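Local coordinates for protein HP1028 (Helicobacter pylori, PDB 4INN) that belongs to the lipocalin family and probably binds or transports small hydrophobic molecules in its beta-barrel, though its natural ligand is not established, at residues A[119-127]-A[136-145]; A[89-99]-A[109-117]. The protein carries 1 engineered substitution. One frame throughout, in Å; residues are numbered along the deposited sequence.

Contact 1 (A[119-127]-A[136-145])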
loop_
_atom_site.group_PDB
_atom_site.type_symbol
_atom_site.label_atom_id
_atom_site.label_comp_id
_atom_site.label_asym_id
_atom_site.label_seq_id
_atom_site.Cartn_x
_atom_site.Cartn_y
_atom_site.Cartn_z
ATOM N N GLY A 119 8.660 10.127 -5.543
ATOM C CA GLY A 119 9.744 10.126 -4.560
ATOM C C GLY A 119 9.396 10.747 -3.227
ATOM O O GLY A 119 10.269 10.883 -2.341
ATOM N N LYS A 120 8.125 11.104 -3.065
ATOM C CA LYS A 120 7.639 11.770 -1.855
ATOM C C LYS A 120 6.904 10.823 -0.923
ATOM O O LYS A 120 6.327 9.826 -1.361
ATOM C CB LYS A 120 6.716 12.932 -2.221
ATOM C CG LYS A 120 7.420 14.157 -2.785
ATOM C CD LYS A 120 6.382 15.097 -3.371
ATOM C CE LYS A 120 7.009 16.326 -4.018
ATOM N NZ LYS A 120 6.083 16.921 -5.029
ATOM N N THR A 121 6.940 11.163 0.360
ATOM C CA THR A 121 6.320 10.402 1.420
ATOM C C THR A 121 5.083 11.193 1.871
ATOM O O THR A 121 5.116 12.419 1.965
ATOM C CB THR A 121 7.336 10.158 2.569
ATOM O OG1 THR A 121 8.366 9.267 2.116
ATOM C CG2 THR A 121 6.684 9.503 3.794
ATOM N N TYR A 122 3.975 10.495 2.102
ATOM C CA TYR A 122 2.723 11.146 2.448
ATOM C C TYR A 122 2.196 10.523 3.713
ATOM O O TYR A 122 2.386 9.350 3.924
ATOM C CB TYR A 122 1.669 10.909 1.379
ATOM C CG TYR A 122 1.987 11.476 0.047
ATOM C CD1 TYR A 122 1.312 12.584 -0.438
ATOM C CD2 TYR A 122 2.962 10.889 -0.759
ATOM C CE1 TYR A 122 1.606 13.103 -1.679
ATOM C CE2 TYR A 122 3.255 11.405 -2.010
ATOM C CZ TYR A 122 2.579 12.505 -2.454
ATOM O OH TYR A 122 2.870 12.987 -3.694
ATOM N N TYR A 123 1.493 11.302 4.530
ATOM C CA TYR A 123 0.814 10.763 5.690
ATOM C C TYR A 123 -0.449 10.059 5.214
ATOM O O TYR A 123 -1.119 10.547 4.318
ATOM C CB TYR A 123 0.459 11.876 6.658
ATOM C CG TYR A 123 1.644 12.637 7.165
ATOM C CD1 TYR A 123 2.367 12.177 8.279
ATOM C CD2 TYR A 123 2.055 13.833 6.554
ATOM C CE1 TYR A 123 3.466 12.880 8.760
ATOM C CE2 TYR A 123 3.135 14.549 7.043
ATOM C CZ TYR A 123 3.839 14.059 8.142
ATOM O OH TYR A 123 4.921 14.745 8.649
ATOM N N VAL A 124 -0.752 8.909 5.811
ATOM C CA VAL A 124 -1.870 8.082 5.379
ATOM C C VAL A 124 -2.782 7.740 6.556
ATOM O O VAL A 124 -2.287 7.387 7.653
ATOM C CB VAL A 124 -1.355 6.781 4.701
ATOM C CG1 VAL A 124 -2.472 5.768 4.495
ATOM C CG2 VAL A 124 -0.702 7.108 3.346
ATOM N N ARG A 125 -4.100 7.871 6.337
ATOM C CA ARG A 125 -5.097 7.226 7.219
ATOM C C ARG A 125 -6.116 6.415 6.394
ATOM O O ARG A 125 -6.249 6.621 5.207
ATOM C CB ARG A 125 -5.769 8.180 8.222
ATOM C CG ARG A 125 -6.509 9.361 7.635
ATOM C CD ARG A 125 -7.165 10.138 8.749
ATOM N NE ARG A 125 -7.625 11.469 8.356
ATOM C CZ ARG A 125 -8.744 11.764 7.681
ATOM N NH1 ARG A 125 -9.557 10.816 7.238
ATOM N NH2 ARG A 125 -9.038 13.039 7.409
ATOM N N VAL A 126 -6.753 5.443 7.041
ATOM C CA VAL A 126 -7.600 4.503 6.363
ATOM C C VAL A 126 -8.851 4.214 7.198
ATOM O O VAL A 126 -8.778 4.015 8.408
ATOM C CB VAL A 126 -6.873 3.160 6.068
ATOM C CG1 VAL A 126 -7.836 2.189 5.396
ATOM C CG2 VAL A 126 -5.664 3.362 5.168
ATOM N N ALA A 127 -9.984 4.204 6.499
ATOM C CA ALA A 127 -11.260 3.756 7.034
ATOM C C ALA A 127 -11.684 2.559 6.176
ATOM O O ALA A 127 -11.650 2.646 4.958
ATOM C CB ALA A 127 -12.287 4.887 6.937
ATOM N N PHE A 136 -8.938 5.319 1.358
ATOM C CA PHE A 136 -7.526 5.497 1.643
ATOM C C PHE A 136 -7.166 6.963 1.444
ATOM O O PHE A 136 -7.206 7.467 0.307
ATOM C CB PHE A 136 -6.735 4.603 0.693
ATOM C CG PHE A 136 -5.262 4.729 0.817
ATOM C CD1 PHE A 136 -4.548 3.822 1.563
ATOM C CD2 PHE A 136 -4.571 5.740 0.150
ATOM C CE1 PHE A 136 -3.181 3.925 1.677
ATOM C CE2 PHE A 136 -3.193 5.845 0.261
ATOM C CZ PHE A 136 -2.505 4.937 1.025
ATOM N N THR A 137 -6.841 7.646 2.534
ATOM C CA THR A 137 -6.667 9.087 2.513
ATOM C C THR A 137 -5.211 9.448 2.553
ATOM O O THR A 137 -4.546 9.233 3.547
ATOM C CB THR A 137 -7.371 9.798 3.702
ATOM O OG1 THR A 137 -8.796 9.577 3.658
ATOM C CG2 THR A 137 -7.075 11.345 3.678
ATOM N N SER A 138 -4.740 10.051 1.475
ATOM C CA SER A 138 -3.337 10.429 1.313
ATOM C C SER A 138 -3.119 11.962 1.374
ATOM O O SER A 138 -3.767 12.715 0.648
ATOM C CB SER A 138 -2.879 9.905 -0.032
ATOM O OG SER A 138 -1.515 9.584 0.026
ATOM N N SER A 139 -2.187 12.415 2.203
ATOM C CA SER A 139 -2.101 13.833 2.576
ATOM C C SER A 139 -0.691 14.357 2.887
ATOM O O SER A 139 0.272 13.597 2.963
ATOM C CB SER A 139 -2.933 14.054 3.830
ATOM O OG SER A 139 -2.254 13.517 4.960
ATOM N N TYR A 140 -0.634 15.665 3.161
ATOM C CA TYR A 140 0.596 16.415 3.342
ATOM C C TYR A 140 1.228 16.767 4.728
ATOM O O TYR A 140 2.447 16.738 4.740
ATOM C CB TYR A 140 0.587 17.674 2.437
ATOM C CG TYR A 140 0.871 17.412 0.948
ATOM C CD1 TYR A 140 -0.178 17.140 0.045
ATOM C CD2 TYR A 140 2.183 17.462 0.428
ATOM C CE1 TYR A 140 0.066 16.911 -1.316
ATOM C CE2 TYR A 140 2.440 17.230 -0.936
ATOM C CZ TYR A 140 1.379 16.947 -1.810
ATOM O OH TYR A 140 1.601 16.698 -3.165
ATOM N N ASP A 141 0.655 17.104 5.898
ATOM C CA ASP A 141 -0.670 17.009 6.540
ATOM C C ASP A 141 -0.873 15.737 7.426
ATOM O O ASP A 141 -1.596 14.804 7.088
ATOM C CB ASP A 141 -1.846 17.305 5.638
ATOM C CG ASP A 141 -3.158 17.501 6.426
ATOM O OD1 ASP A 141 -3.196 17.982 7.589
ATOM O OD2 ASP A 141 -4.186 17.161 5.844
ATOM N N LYS A 142 -0.274 15.761 8.603
ATOM C CA LYS A 142 -0.493 14.722 9.610
ATOM C C LYS A 142 -1.981 14.374 9.850
ATOM O O LYS A 142 -2.304 13.201 10.027
ATOM C CB LYS A 142 0.147 15.159 10.937
ATOM C CG LYS A 142 1.207 14.221 11.507
ATOM C CD LYS A 142 2.271 14.955 12.343
ATOM C CE LYS A 142 1.703 16.038 13.283
ATOM N NZ LYS A 142 1.690 17.440 12.741
ATOM N N TRP A 143 -2.881 15.370 9.875
ATOM C CA TRP A 143 -4.288 15.106 10.226
ATOM C C TRP A 143 -5.188 14.661 9.066
ATOM O O TRP A 143 -6.324 14.243 9.283
ATOM C CB TRP A 143 -4.917 16.303 10.953
ATOM C CG TRP A 143 -4.265 16.612 12.294
ATOM C CD1 TRP A 143 -3.565 15.745 13.097
ATOM C CD2 TRP A 143 -4.266 17.865 12.973
ATOM N NE1 TRP A 143 -3.115 16.391 14.216
ATOM C CE2 TRP A 143 -3.528 17.695 14.169
ATOM C CE3 TRP A 143 -4.806 19.122 12.685
ATOM C CZ2 TRP A 143 -3.337 18.729 15.077
ATOM C CZ3 TRP A 143 -4.615 20.143 13.585
ATOM C CH2 TRP A 143 -3.891 19.939 14.770
ATOM N N GLY A 144 -4.685 14.723 7.840
ATOM C CA GLY A 144 -5.469 14.258 6.694
ATOM C C GLY A 144 -6.325 15.266 5.947
ATOM O O GLY A 144 -6.851 14.912 4.904
ATOM N N TYR A 145 -6.433 16.512 6.439
ATOM C CA TYR A 145 -7.267 17.588 5.805
ATOM C C TYR A 145 -6.756 18.229 4.486
ATOM O O TYR A 145 -7.544 18.816 3.725
ATOM C CB TYR A 145 -7.558 18.710 6.816
ATOM C CG TYR A 145 -8.142 18.172 8.091
ATOM C CD1 TYR A 145 -9.418 17.610 8.095
ATOM C CD2 TYR A 145 -7.414 18.168 9.273
ATOM C CE1 TYR A 145 -9.961 17.088 9.248
ATOM C CE2 TYR A 145 -7.940 17.634 10.429
ATOM C CZ TYR A 145 -9.214 17.098 10.410
ATOM O OH TYR A 145 -9.769 16.573 11.540
#

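Contact 2 (A[89-99]-A[109-117])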
loop_
_atom_site.group_PDB
_atom_site.type_symbol
_atom_site.label_atom_id
_atom_site.label_comp_id
_atom_site.label_asym_id
_atom_site.label_seq_id
_atom_site.Cartn_x
_atom_site.Cartn_y
_atom_site.Cartn_z
ATOM N N ARG A 89 16.497 -0.634 -5.823
ATOM C CA ARG A 89 15.451 -1.563 -5.405
ATOM C C ARG A 89 14.229 -1.485 -6.308
ATOM O O ARG A 89 13.985 -0.480 -6.952
ATOM C CB ARG A 89 15.013 -1.272 -3.984
ATOM C CG ARG A 89 14.089 -0.068 -3.888
ATOM C CD ARG A 89 14.132 0.583 -2.533
ATOM N NE ARG A 89 13.101 1.630 -2.439
ATOM C CZ ARG A 89 12.354 1.833 -1.350
ATOM N NH1 ARG A 89 12.526 1.040 -0.296
ATOM N NH2 ARG A 89 11.408 2.775 -1.317
ATOM N N SER A 90 13.473 -2.576 -6.335
ATOM C CA SER A 90 12.276 -2.710 -7.140
ATOM C C SER A 90 11.140 -1.890 -6.532
ATOM O O SER A 90 11.174 -1.530 -5.356
ATOM C CB SER A 90 11.876 -4.191 -7.182
ATOM O OG SER A 90 10.730 -4.418 -7.970
ATOM N N ASP A 91 10.134 -1.580 -7.332
ATOM C CA ASP A 91 8.908 -1.025 -6.771
ATOM C C ASP A 91 7.904 -2.107 -6.349
ATOM O O ASP A 91 6.824 -1.795 -5.890
ATOM C CB ASP A 91 8.261 -0.036 -7.733
ATOM C CG ASP A 91 7.706 -0.681 -8.981
ATOM O OD1 ASP A 91 8.148 -1.788 -9.381
ATOM O OD2 ASP A 91 6.827 -0.030 -9.600
ATOM N N LYS A 92 8.283 -3.370 -6.480
ATOM C CA LYS A 92 7.442 -4.479 -6.129
ATOM C C LYS A 92 8.133 -5.345 -5.101
ATOM O O LYS A 92 9.315 -5.574 -5.194
ATOM C CB LYS A 92 7.127 -5.284 -7.392
ATOM C CG LYS A 92 6.222 -4.525 -8.387
ATOM C CD LYS A 92 5.045 -3.795 -7.706
ATOM C CE LYS A 92 4.041 -3.219 -8.691
ATOM N NZ LYS A 92 4.307 -1.798 -9.027
ATOM N N GLY A 93 7.394 -5.793 -4.096
ATOM C CA GLY A 93 7.953 -6.648 -3.035
ATOM C C GLY A 93 8.551 -5.805 -1.937
ATOM O O GLY A 93 9.137 -6.322 -1.015
ATOM N N VAL A 94 8.364 -4.496 -2.029
ATOM C CA VAL A 94 8.960 -3.545 -1.139
ATOM C C VAL A 94 7.870 -2.744 -0.418
ATOM O O VAL A 94 6.877 -2.317 -1.014
ATOM C CB VAL A 94 9.874 -2.602 -1.931
ATOM C CG1 VAL A 94 10.309 -1.390 -1.105
ATOM C CG2 VAL A 94 11.087 -3.378 -2.435
ATOM N N VAL A 95 8.105 -2.522 0.870
ATOM C CA VAL A 95 7.226 -1.785 1.729
ATOM C C VAL A 95 7.207 -0.328 1.372
ATOM O O VAL A 95 8.225 0.352 1.463
ATOM C CB VAL A 95 7.672 -1.902 3.179
ATOM C CG1 VAL A 95 6.918 -0.913 4.049
ATOM C CG2 VAL A 95 7.480 -3.328 3.666
ATOM N N PHE A 96 6.032 0.152 0.983
ATOM C CA PHE A 96 5.834 1.582 0.723
ATOM C C PHE A 96 4.960 2.235 1.784
ATOM O O PHE A 96 4.921 3.465 1.867
ATOM C CB PHE A 96 5.245 1.806 -0.671
ATOM C CG PHE A 96 3.814 1.387 -0.808
ATOM C CD1 PHE A 96 2.801 2.288 -0.585
ATOM C CD2 PHE A 96 3.500 0.097 -1.177
ATOM C CE1 PHE A 96 1.499 1.917 -0.682
ATOM C CE2 PHE A 96 2.175 -0.302 -1.282
ATOM C CZ PHE A 96 1.167 0.617 -1.024
ATOM N N LEU A 97 4.264 1.431 2.590
ATOM C CA LEU A 97 3.385 1.960 3.634
ATOM C C LEU A 97 3.747 1.308 4.944
ATOM O O LEU A 97 3.896 0.106 5.013
ATOM C CB LEU A 97 1.922 1.698 3.285
ATOM C CG LEU A 97 0.773 2.009 4.255
ATOM C CD1 LEU A 97 0.978 3.273 5.059
ATOM C CD2 LEU A 97 -0.502 2.196 3.464
ATOM N N SER A 98 3.895 2.112 5.980
ATOM C CA SER A 98 4.257 1.620 7.292
ATOM C C SER A 98 3.593 2.428 8.389
ATOM O O SER A 98 3.122 3.538 8.153
ATOM C CB SER A 98 5.775 1.676 7.461
ATOM O OG SER A 98 6.306 2.716 6.679
ATOM N N ASP A 99 3.521 1.792 9.561
ATOM C CA ASP A 99 3.211 2.386 10.855
ATOM C C ASP A 99 1.750 2.712 11.069
ATOM O O ASP A 99 1.414 3.529 11.928
ATOM C CB ASP A 99 4.124 3.596 11.160
ATOM C CG ASP A 99 5.610 3.196 11.421
ATOM O OD1 ASP A 99 5.944 2.006 11.744
ATOM O OD2 ASP A 99 6.456 4.109 11.289
ATOM N N LYS A 109 -4.795 4.951 11.625
ATOM C CA LYS A 109 -4.073 6.234 11.456
ATOM C C LYS A 109 -2.573 6.112 11.637
ATOM O O LYS A 109 -2.046 5.079 12.033
ATOM C CB LYS A 109 -4.547 7.295 12.460
ATOM C CG LYS A 109 -6.002 7.233 12.846
ATOM C CD LYS A 109 -6.585 8.584 13.209
ATOM C CE LYS A 109 -5.846 9.239 14.355
ATOM N NZ LYS A 109 -6.762 10.233 14.995
ATOM N N GLY A 110 -1.889 7.210 11.386
ATOM C CA GLY A 110 -0.482 7.316 11.685
ATOM C C GLY A 110 0.458 6.765 10.652
ATOM O O GLY A 110 1.658 6.702 10.877
ATOM N N GLY A 111 -0.070 6.382 9.501
ATOM C CA GLY A 111 0.740 5.728 8.487
ATOM C C GLY A 111 1.533 6.705 7.638
ATOM O O GLY A 111 1.224 7.898 7.582
ATOM N N LYS A 112 2.561 6.192 6.975
ATOM C CA LYS A 112 3.339 6.973 6.035
ATOM C C LYS A 112 3.583 6.161 4.771
ATOM O O LYS A 112 4.069 5.036 4.830
ATOM C CB LYS A 112 4.643 7.367 6.671
ATOM C CG LYS A 112 4.469 8.171 7.942
ATOM C CD LYS A 112 5.698 9.043 8.168
ATOM C CE LYS A 112 5.693 10.285 7.270
ATOM N NZ LYS A 112 7.049 10.894 7.108
ATOM N N ALA A 113 3.212 6.730 3.631
ATOM C CA ALA A 113 3.354 6.068 2.353
ATOM C C ALA A 113 4.422 6.716 1.468
ATOM O O ALA A 113 4.309 7.888 1.098
ATOM C CB ALA A 113 2.034 6.048 1.635
ATOM N N TYR A 114 5.441 5.946 1.101
ATOM C CA TYR A 114 6.334 6.382 0.043
ATOM C C TYR A 114 5.644 6.200 -1.291
ATOM O O TYR A 114 4.962 5.210 -1.496
ATOM C CB TYR A 114 7.665 5.616 0.075
ATOM C CG TYR A 114 8.598 5.983 -1.063
ATOM C CD1 TYR A 114 9.243 7.236 -1.109
ATOM C CD2 TYR A 114 8.823 5.088 -2.110
ATOM C CE1 TYR A 114 10.094 7.563 -2.164
ATOM C CE2 TYR A 114 9.666 5.415 -3.160
ATOM C CZ TYR A 114 10.303 6.643 -3.191
ATOM O OH TYR A 114 11.142 6.921 -4.262
ATOM N N ASN A 115 5.836 7.147 -2.203
ATOM C CA ASN A 115 5.255 7.059 -3.547
ATOM C C ASN A 115 6.312 7.000 -4.661
ATOM O O ASN A 115 6.993 7.976 -4.924
ATOM C CB ASN A 115 4.354 8.251 -3.773
ATOM C CG ASN A 115 3.694 8.222 -5.123
ATOM O OD1 ASN A 115 3.420 7.163 -5.657
ATOM N ND2 ASN A 115 3.425 9.386 -5.677
ATOM N N PHE A 116 6.416 5.851 -5.319
ATOM C CA PHE A 116 7.469 5.562 -6.305
ATOM C C PHE A 116 7.411 6.475 -7.518
ATOM O O PHE A 116 8.444 6.787 -8.102
ATOM C CB PHE A 116 7.358 4.097 -6.769
ATOM C CG PHE A 116 7.861 3.127 -5.764
ATOM C CD1 PHE A 116 9.178 2.690 -5.801
ATOM C CD2 PHE A 116 7.035 2.666 -4.739
ATOM C CE1 PHE A 116 9.652 1.793 -4.850
ATOM C CE2 PHE A 116 7.520 1.772 -3.779
ATOM C CZ PHE A 116 8.831 1.348 -3.831
ATOM N N TYR A 117 6.198 6.912 -7.879
ATOM C CA TYR A 117 5.983 7.817 -9.023
ATOM C C TYR A 117 6.461 9.242 -8.822
ATOM O O TYR A 117 6.472 10.006 -9.772
ATOM C CB TYR A 117 4.509 7.861 -9.415
ATOM C CG TYR A 117 3.962 6.528 -9.845
ATOM C CD1 TYR A 117 4.064 6.103 -11.172
ATOM C CD2 TYR A 117 3.350 5.685 -8.926
ATOM C CE1 TYR A 117 3.573 4.871 -11.575
ATOM C CE2 TYR A 117 2.846 4.454 -9.320
ATOM C CZ TYR A 117 2.959 4.052 -10.647
ATOM O OH TYR A 117 2.462 2.815 -11.030
#

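Contact 1 (A[119-127]-A[136-145])
Strand 120-127 pairs with strand 136-139 as an antiparallel hairpin in the barrel wall, and the loop after Ser139 folds back over the side chains of Tyr123 and Arg125. Tyr123 and Ser139 form one hydrogen-bonded pair, Arg125 and Thr137 the next; in the latter, Thr137 N gives to Arg125 O at 2.9 Å. On the face carrying Val124 and Val126, both methyls of Val124 reach the ring of Phe136, with CG1 3.4 Å from CE1, while Val126 CG2 meets Phe136 CD1. Trp152 stacks on the same phenyl ring.

On the other face the loop comes over Tyr123 and Arg125, and Thr137 CG2 lies over one face of the Arg125 guanidinium. Lys142 CA sits over the Tyr123 ring, 4.0 Å from its centroid in a CH-pi contact, and Tyr140 O lies at the ring's edge. Arg125, its chain extended from CG to NE, sends NE to Trp143 O at 3.2 Å; that oxygen lies in the guanidinium plane, but NE stands above the carbonyl plane. Ser139 OG donates to Asp141 O, which also accepts Gly144 N, from the opposite face of its plane, in the type I turn 141-144.

Near the start of the strand, the edge of Tyr122 points at the face of Tyr140, planes 64° apart, and Tyr122 OH is hydrogen-bonded to Asp118 OD1. Tyr122, Ser138 and Tyr140 all line the pocket where a polyethylene glycol molecule is bound, in a hairpin of the up-and-down barrel characteristic of lipocalins.

Contact 2 (A[89-99]-A[109-117])
Phe116 swings its ring toward segment 89-99 because CG stands anti to its own carbonyl carbon (chi1 -76°), and Tyr114, with CG anti to the backbone N (chi1 177°), brings its ring up against the far side of that phenyl. Asp91 CB lies over one face of Phe116, toward its rim, in a CH-pi contact, 3.7 Å from the centroid, and Tyr114 CE2 lies over the centre of the opposite face. At the phenyl edge come Val94 CG1 and Phe96 CB, the latter 3.9 Å from CE2.

Arg89 crosses Tyr114 at an angle, guanidinium and ring planes 63° apart, with NH2 3.6 Å from CD2, which lies in the guanidinium plane. Val94 CG1 rests on a face of the same guanidinium. Asp78 ties the two side chains together, OD2 in a salt bridge with Arg89 NE and OD1 hydrogen-bonded to Tyr114 OH.

Farther along, the backbones pair. Ser98 and Lys112 form a hydrogen-bonded antiparallel pair, Lys112 N giving to Ser98 O at 3.0 Å, and Tyr114 N gives to Phe96 O. Leu97 and Ala113 are the non-hydrogen-bonded pair between them.

In the sheet, strand 95-104 lies between 107-115 and 61-69, where Phe96 and Leu97 both face Ala64 in a classic beta bulge. Leu97 also reaches Phe55 and Phe96 reaches Val53 of strand 51-58, while strand 107-115 is bordered on its other side by strand 120-128, where Lys112 touches Thr121 and Tyr123.

Contacts 1 and 2 are successive hairpins of one antiparallel barrel, their centres about 12 Å apart, stitched together where strand 107-115 borders strand 120-128. Two probable backbone hydrogen bonds make the seam: Tyr122 O with Ala113 N at 2.8 Å, and Val124 N with Gly111 O at 2.8 Å. Side chains meet across the same seam, Val124 CG2 lying 3.4 Å from Ala113 CB. Phe136 of contact 1 also touches Leu97 of contact 2. Both contacts approach the bound polyethylene glycol, the side chain of Tyr140 to about 3 Å and that of Ala113 to about 5 Å. The molecule probably came from the crystallisation liquor but may mark a natural binding pocket.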